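Local coordinates for protein pseudopodium-enriched atypical kinase 1 (Homo sapiens, PDB 6BHC) that is a pseudokinase that keeps the protein-kinase fold, forms dimers in an unusual way, and probably acts as a signalling scaffold rather than as an efficient catalyst, at residues S262-A265 and P266-T270; T308-D311 and L312-P316. The protein carries 1 engineered substitution. All blocks are in the same frame, centred on the assembly; numbering follows the deposited sequence.

Contact 1: residues S262-A265 and P266-T270; sequences SRLA and PEIIT
Ala-265 and Ile-268 mark the point where an extended chain turns into a short, weakly bonded helix, and the residues Ala-265, Pro-266 and Glu-267 spell out the APE motif that ends the activation segment of protein kinases. Leu-264 and Ala-265 are extended, whereas Pro-266 and its successors are helical. The first turn is closed by Ile-268 N, which gives its hydrogen to Ala-265 O at 3.0 Å, bent to 137° and approaching from above the carbonyl plane. One step on, Pro-266 O takes two backbone donors, Ile-269 N and Thr-270 N. The motif illustrates how a side chain can double back on the residues just before it. In Glu-267, CG sits between the backbone N and the carbonyl carbon (chi1 63°), and a second bend at chi2 turns the carboxylate back to the methyl of Ala-265. CB of Ala-265 lies above the carboxylate plane and forward of the two oxygens, 3.3 Å from Glu-267 OE1 and from OE2. The charge is met elsewhere: OE1 forms a salt bridge with Arg-340, consistent with the Glu-Arg ion pair by which the APE glutamate is held to the C-lobe in many protein kinases. Phe-280 of helix 277-289 packs against both Ala-265 and Pro-266, so the start of the turn lies against that helix. Leu-264 CD1 comes within 4.3 Å of Ile-268 CG2, a loose apolar touch alongside the turn. Ile-269 CD1 makes a contact of 4.2 Å with Leu-264 O, a carbonyl whose hydrogen bond comes from Lys-303. At the far end, Thr-270 OG1 donates to Glu-267 O over 3.0 Å, tilted out of the carbonyl plane.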
ATOM      1  N   SER A 262     -37.089  -8.920  30.940  1.00 65.50           N
ATOM      2  CA  SER A 262     -37.321  -8.968  29.502  1.00 67.14           C
ATOM      3  C   SER A 262     -36.032  -9.179  28.719  1.00 56.12           C
ATOM      4  O   SER A 262     -36.091  -9.541  27.539  1.00 50.86           O
ATOM      5  CB  SER A 262     -38.010  -7.685  29.034  1.00 66.73           C
ATOM      6  OG  SER A 262     -37.155  -6.564  29.181  1.00 68.83           O
ATOM      7  N   ARG A 263     -34.876  -8.966  29.347  1.00 58.92           N
ATOM      8  CA  ARG A 263     -33.582  -9.174  28.711  1.00 54.11           C
ATOM      9  C   ARG A 263     -32.819 -10.341  29.326  1.00 56.53           C
ATOM     10  O   ARG A 263     -31.606 -10.459  29.127  1.00 61.53           O
ATOM     11  CB  ARG A 263     -32.748  -7.895  28.784  1.00 52.47           C
ATOM     12  CG  ARG A 263     -33.417  -6.691  28.148  1.00 55.53           C
ATOM     13  CD  ARG A 263     -32.531  -5.460  28.221  1.00 56.96           C
ATOM     14  NE  ARG A 263     -33.158  -4.312  27.575  1.00 65.27           N
ATOM     15  CZ  ARG A 263     -33.030  -4.021  26.285  1.00 64.37           C
ATOM     16  NH1 ARG A 263     -32.292  -4.793  25.497  1.00 46.94           N
ATOM     17  NH2 ARG A 263     -33.639  -2.956  25.781  1.00 69.60           N
ATOM     18  N   LEU A 264     -33.502 -11.204  30.070  1.00 52.23           N
ATOM     19  CA  LEU A 264     -32.892 -12.379  30.671  1.00 50.78           C
ATOM     20  C   LEU A 264     -33.189 -13.608  29.824  1.00 47.43           C
ATOM     21  O   LEU A 264     -34.323 -13.808  29.378  1.00 46.20           O
ATOM     22  CB  LEU A 264     -33.400 -12.595  32.097  1.00 56.01           C
ATOM     23  CG  LEU A 264     -33.034 -11.527  33.126  1.00 61.52           C
ATOM     24  CD1 LEU A 264     -33.555 -11.922  34.502  1.00 72.87           C
ATOM     25  CD2 LEU A 264     -31.528 -11.306  33.148  1.00 62.65           C
ATOM     26  N   ALA A 265     -32.163 -14.427  29.607  1.00 46.06           N
ATOM     27  CA  ALA A 265     -32.320 -15.625  28.800  1.00 44.67           C
ATOM     28  C   ALA A 265     -33.313 -16.583  29.460  1.00 41.97           C
ATOM     29  O   ALA A 265     -33.482 -16.568  30.683  1.00 47.60           O
ATOM     30  CB  ALA A 265     -30.970 -16.311  28.603  1.00 48.00           C
ATOM     31  N   PRO A 266     -33.992 -17.421  28.670  1.00 45.69           N
ATOM     32  CA  PRO A 266     -35.015 -18.306  29.253  1.00 45.51           C
ATOM     33  C   PRO A 266     -34.482 -19.257  30.309  1.00 46.10           C
ATOM     34  O   PRO A 266     -35.219 -19.599  31.242  1.00 40.78           O
ATOM     35  CB  PRO A 266     -35.550 -19.069  28.032  1.00 35.64           C
ATOM     36  CG  PRO A 266     -35.261 -18.177  26.874  1.00 33.35           C
ATOM     37  CD  PRO A 266     -33.964 -17.502  27.200  1.00 35.07           C
ATOM     38  N   GLU A 267     -33.225 -19.697  30.199  1.00 40.00           N
ATOM     39  CA  GLU A 267     -32.698 -20.633  31.187  1.00 43.94           C
ATOM     40  C   GLU A 267     -32.555 -19.983  32.558  1.00 47.06           C
ATOM     41  O   GLU A 267     -32.622 -20.674  33.581  1.00 44.35           O
ATOM     42  CB  GLU A 267     -31.358 -21.208  30.722  1.00 41.05           C
ATOM     43  CG  GLU A 267     -30.237 -20.191  30.556  1.00 41.62           C
ATOM     44  CD  GLU A 267     -30.203 -19.566  29.174  1.00 46.77           C
ATOM     45  OE1 GLU A 267     -31.220 -19.644  28.451  1.00 47.73           O
ATOM     46  OE2 GLU A 267     -29.151 -19.001  28.804  1.00 46.14           O
ATOM     47  N   ILE A 268     -32.374 -18.661  32.602  1.00 48.14           N
ATOM     48  CA  ILE A 268     -32.278 -17.966  33.881  1.00 59.08           C
ATOM     49  C   ILE A 268     -33.619 -17.983  34.608  1.00 66.84           C
ATOM     50  O   ILE A 268     -33.665 -18.014  35.844  1.00 76.65           O
ATOM     51  CB  ILE A 268     -31.769 -16.528  33.661  1.00 59.17           C
ATOM     52  CG1 ILE A 268     -30.428 -16.543  32.923  1.00 51.28           C
ATOM     53  CG2 ILE A 268     -31.633 -15.789  34.984  1.00 62.60           C
ATOM     54  CD1 ILE A 268     -29.327 -17.262  33.671  1.00 53.44           C
ATOM     55  N   ILE A 269     -34.724 -17.983  33.865  1.00 64.52           N
ATOM     56  CA  ILE A 269     -36.044 -17.894  34.479  1.00 64.17           C
ATOM     57  C   ILE A 269     -36.588 -19.262  34.884  1.00 68.01           C
ATOM     58  O   ILE A 269     -37.303 -19.367  35.886  1.00 72.44           O
ATOM     59  CB  ILE A 269     -37.014 -17.179  33.522  1.00 62.29           C
ATOM     60  CG1 ILE A 269     -36.405 -15.862  33.039  1.00 63.23           C
ATOM     61  CG2 ILE A 269     -38.358 -16.930  34.199  1.00 63.46           C
ATOM     62  CD1 ILE A 269     -37.259 -15.126  32.032  1.00 63.90           C
ATOM     63  N   THR A 270     -36.257 -20.314  34.135  1.00 68.28           N
ATOM     64  CA  THR A 270     -36.867 -21.627  34.322  1.00 74.55           C
ATOM     65  C   THR A 270     -36.609 -22.213  35.705  1.00 77.77           C
ATOM     66  O   THR A 270     -37.529 -22.303  36.525  1.00 91.58           O
ATOM     67  CB  THR A 270     -36.368 -22.601  33.253  1.00 75.95           C
ATOM     68  OG1 THR A 270     -34.935 -22.569  33.200  1.00 83.73           O
ATOM     69  CG2 THR A 270     -36.943 -22.234  31.891  1.00 64.89           C
TER

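Contact 2: residues T308-D311 and L312-P316; sequences TRAD and LPRIP
Two overlapping type I turns, in the C-lobe loop between helices 295-298 and 322-332, bring Thr-308, Arg-309 and Leu-312 together. Both are weakly closed: Asp-311 N reaches back to Thr-308 O at 3.4 Å, and Leu-312 N to Arg-309 O, also at 3.4 Å. What the backbone holds loosely a carboxylate grips more firmly. Asp-311 OD2 takes Thr-308 N at 2.8 Å on its anti side, tilted somewhat out of the plane, and the hydroxyl Thr-308 OG1 at 3.1 Å from well above the carboxylate plane, both donors coming over the same face. With an alanine in place of Asp-311, Thr-308 N and OG1 would probably lose their shared acceptor and the first turn would be freer to open. Arg-305 adds a long, weak ion pair to the same oxygen. Leu-312 is the buried residue: Leu-312 CG, beside its own backbone N (chi1 -69°), lies 4.1 Å from Thr-308 O, and the side chain packs against Tyr-287, Leu-302 and Ser-330. Further along, Arg-314 bends at chi2 and brings NH2 to 4.0 Å from Ala-310 O, which lies at the guanidinium edge, near its plane but too far for a bond. With Pro-313 O bonded to Tyr-287 OH, the whole is a pair of consecutive type I turns followed by an extended run toward helix 322-332 in the kinase C-lobe.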
ATOM      1  N   THR A 308     -40.611 -21.124  19.219  1.00 62.07           N
ATOM      2  CA  THR A 308     -39.866 -21.590  18.059  1.00 62.32           C
ATOM      3  C   THR A 308     -39.484 -20.389  17.192  1.00 64.98           C
ATOM      4  O   THR A 308     -39.599 -19.232  17.608  1.00 67.78           O
ATOM      5  CB  THR A 308     -40.680 -22.617  17.268  1.00 62.26           C
ATOM      6  OG1 THR A 308     -41.915 -22.029  16.843  1.00 62.17           O
ATOM      7  CG2 THR A 308     -40.974 -23.840  18.125  1.00 64.37           C
ATOM      8  N   ARG A 309     -39.031 -20.674  15.971  1.00 65.61           N
ATOM      9  CA  ARG A 309     -38.601 -19.606  15.074  1.00 68.13           C
ATOM     10  C   ARG A 309     -39.793 -18.803  14.566  1.00 66.52           C
ATOM     11  O   ARG A 309     -39.707 -17.578  14.420  1.00 61.38           O
ATOM     12  CB  ARG A 309     -37.805 -20.197  13.910  1.00 71.26           C
ATOM     13  CG  ARG A 309     -36.729 -19.284  13.332  1.00 75.51           C
ATOM     14  CD  ARG A 309     -37.283 -18.330  12.286  1.00 80.67           C
ATOM     15  NE  ARG A 309     -36.213 -17.676  11.538  1.00 85.20           N
ATOM     16  CZ  ARG A 309     -36.409 -16.850  10.514  1.00 86.49           C
ATOM     17  NH1 ARG A 309     -35.371 -16.303   9.894  1.00 80.13           N
ATOM     18  NH2 ARG A 309     -37.640 -16.570  10.111  1.00 90.00           N
ATOM     19  N   ALA A 310     -40.916 -19.474  14.300  1.00 66.90           N
ATOM     20  CA  ALA A 310     -42.102 -18.801  13.783  1.00 67.76           C
ATOM     21  C   ALA A 310     -42.804 -17.948  14.831  1.00 62.62           C
ATOM     22  O   ALA A 310     -43.647 -17.121  14.465  1.00 69.32           O
ATOM     23  CB  ALA A 310     -43.082 -19.828  13.215  1.00 67.59           C
ATOM     24  N   ASP A 311     -42.484 -18.122  16.113  1.00 51.92           N
ATOM     25  CA  ASP A 311     -43.131 -17.330  17.153  1.00 43.07           C
ATOM     26  C   ASP A 311     -42.514 -15.943  17.292  1.00 38.02           C
ATOM     27  O   ASP A 311     -43.191 -15.017  17.754  1.00 39.70           O
ATOM     28  CB  ASP A 311     -43.063 -18.065  18.491  1.00 54.93           C
ATOM     29  CG  ASP A 311     -43.792 -19.395  18.467  1.00 71.44           C
ATOM     30  OD1 ASP A 311     -44.893 -19.468  17.884  1.00 74.56           O
ATOM     31  OD2 ASP A 311     -43.258 -20.372  19.034  1.00 76.76           O
ATOM     32  N   LEU A 312     -41.251 -15.776  16.906  1.00 28.44           N
ATOM     33  CA  LEU A 312     -40.593 -14.487  17.050  1.00 45.87           C
ATOM     34  C   LEU A 312     -41.178 -13.469  16.070  1.00 41.64           C
ATOM     35  O   LEU A 312     -41.588 -13.824  14.962  1.00 39.18           O
ATOM     36  CB  LEU A 312     -39.090 -14.623  16.823  1.00 39.68           C
ATOM     37  CG  LEU A 312     -38.306 -15.393  17.887  1.00 38.13           C
ATOM     38  CD1 LEU A 312     -36.857 -15.568  17.465  1.00 28.31           C
ATOM     39  CD2 LEU A 312     -38.390 -14.685  19.231  1.00 30.27           C
ATOM     40  N   PRO A 313     -41.234 -12.195  16.460  1.00 44.30           N
ATOM     41  CA  PRO A 313     -41.730 -11.164  15.538  1.00 43.69           C
ATOM     42  C   PRO A 313     -40.836 -11.048  14.311  1.00 33.39           C
ATOM     43  O   PRO A 313     -39.614 -11.183  14.395  1.00 41.44           O
ATOM     44  CB  PRO A 313     -41.698  -9.885  16.382  1.00 45.31           C
ATOM     45  CG  PRO A 313     -41.713 -10.361  17.802  1.00 49.48           C
ATOM     46  CD  PRO A 313     -40.948 -11.649  17.798  1.00 48.45           C
ATOM     47  N   ARG A 314     -41.463 -10.794  13.165  1.00 36.79           N
ATOM     48  CA  ARG A 314     -40.755 -10.774  11.893  1.00 33.28           C
ATOM     49  C   ARG A 314     -40.047  -9.440  11.692  1.00 28.91           C
ATOM     50  O   ARG A 314     -40.643  -8.374  11.875  1.00 35.58           O
ATOM     51  CB  ARG A 314     -41.726 -11.029  10.741  1.00 41.08           C
ATOM     52  CG  ARG A 314     -42.543 -12.303  10.883  1.00 46.09           C
ATOM     53  CD  ARG A 314     -41.690 -13.545  10.679  1.00 48.85           C
ATOM     54  NE  ARG A 314     -42.427 -14.765  10.997  1.00 55.15           N
ATOM     55  CZ  ARG A 314     -43.220 -15.406  10.143  1.00 54.89           C
ATOM     56  NH1 ARG A 314     -43.383 -14.944   8.911  1.00 55.41           N
ATOM     57  NH2 ARG A 314     -43.851 -16.508  10.523  1.00 55.02           N
ATOM     58  N   ILE A 315     -38.778  -9.503  11.312  1.00 21.61           N
ATOM     59  CA  ILE A 315     -38.036  -8.294  10.948  1.00 29.19           C
ATOM     60  C   ILE A 315     -38.426  -7.888   9.534  1.00 33.84           C
ATOM     61  O   ILE A 315     -38.426  -8.741   8.630  1.00 40.23           O
ATOM     62  CB  ILE A 315     -36.534  -8.536  11.058  1.00 32.24           C
ATOM     63  CG1 ILE A 315     -36.139  -8.772  12.518  1.00 33.54           C
ATOM     64  CG2 ILE A 315     -35.762  -7.363  10.471  1.00 30.51           C
ATOM     65  CD1 ILE A 315     -34.657  -8.990  12.726  1.00 32.43           C
ATOM     66  N   PRO A 316     -38.776  -6.622   9.297  1.00 27.15           N
ATOM     67  CA  PRO A 316     -39.177  -6.205   7.949  1.00 28.32           C
ATOM     68  C   PRO A 316     -38.058  -6.420   6.938  1.00 28.36           C
ATOM     69  O   PRO A 316     -36.879  -6.215   7.231  1.00 23.41           O
ATOM     70  CB  PRO A 316     -39.505  -4.717   8.120  1.00 31.54           C
ATOM     71  CG  PRO A 316     -39.805  -4.557   9.577  1.00 30.27           C
ATOM     72  CD  PRO A 316     -38.910  -5.531  10.279  1.00 26.73           C
TER

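In the fold
Followed from the N terminus, the two contacts come in series, neither nested nor crossed. Contact 1 closes the turn at the end of the activation segment, and the chain then passes through helices 277-289 and 295-298 before contact 2 turns it again on the way to helix 322-332. Their centres lie 18 Å apart and their nearest atoms about 9 Å, so they do not touch. Helix 277-289 relates them: Phe-280 meets contact 1, and Tyr-287, two turns further along, meets contact 2. Residues 262-270 are also tied to the loop bearing Arg-340, whereas 308-316 pack on helix 322-332; both thus belong to the C-lobe.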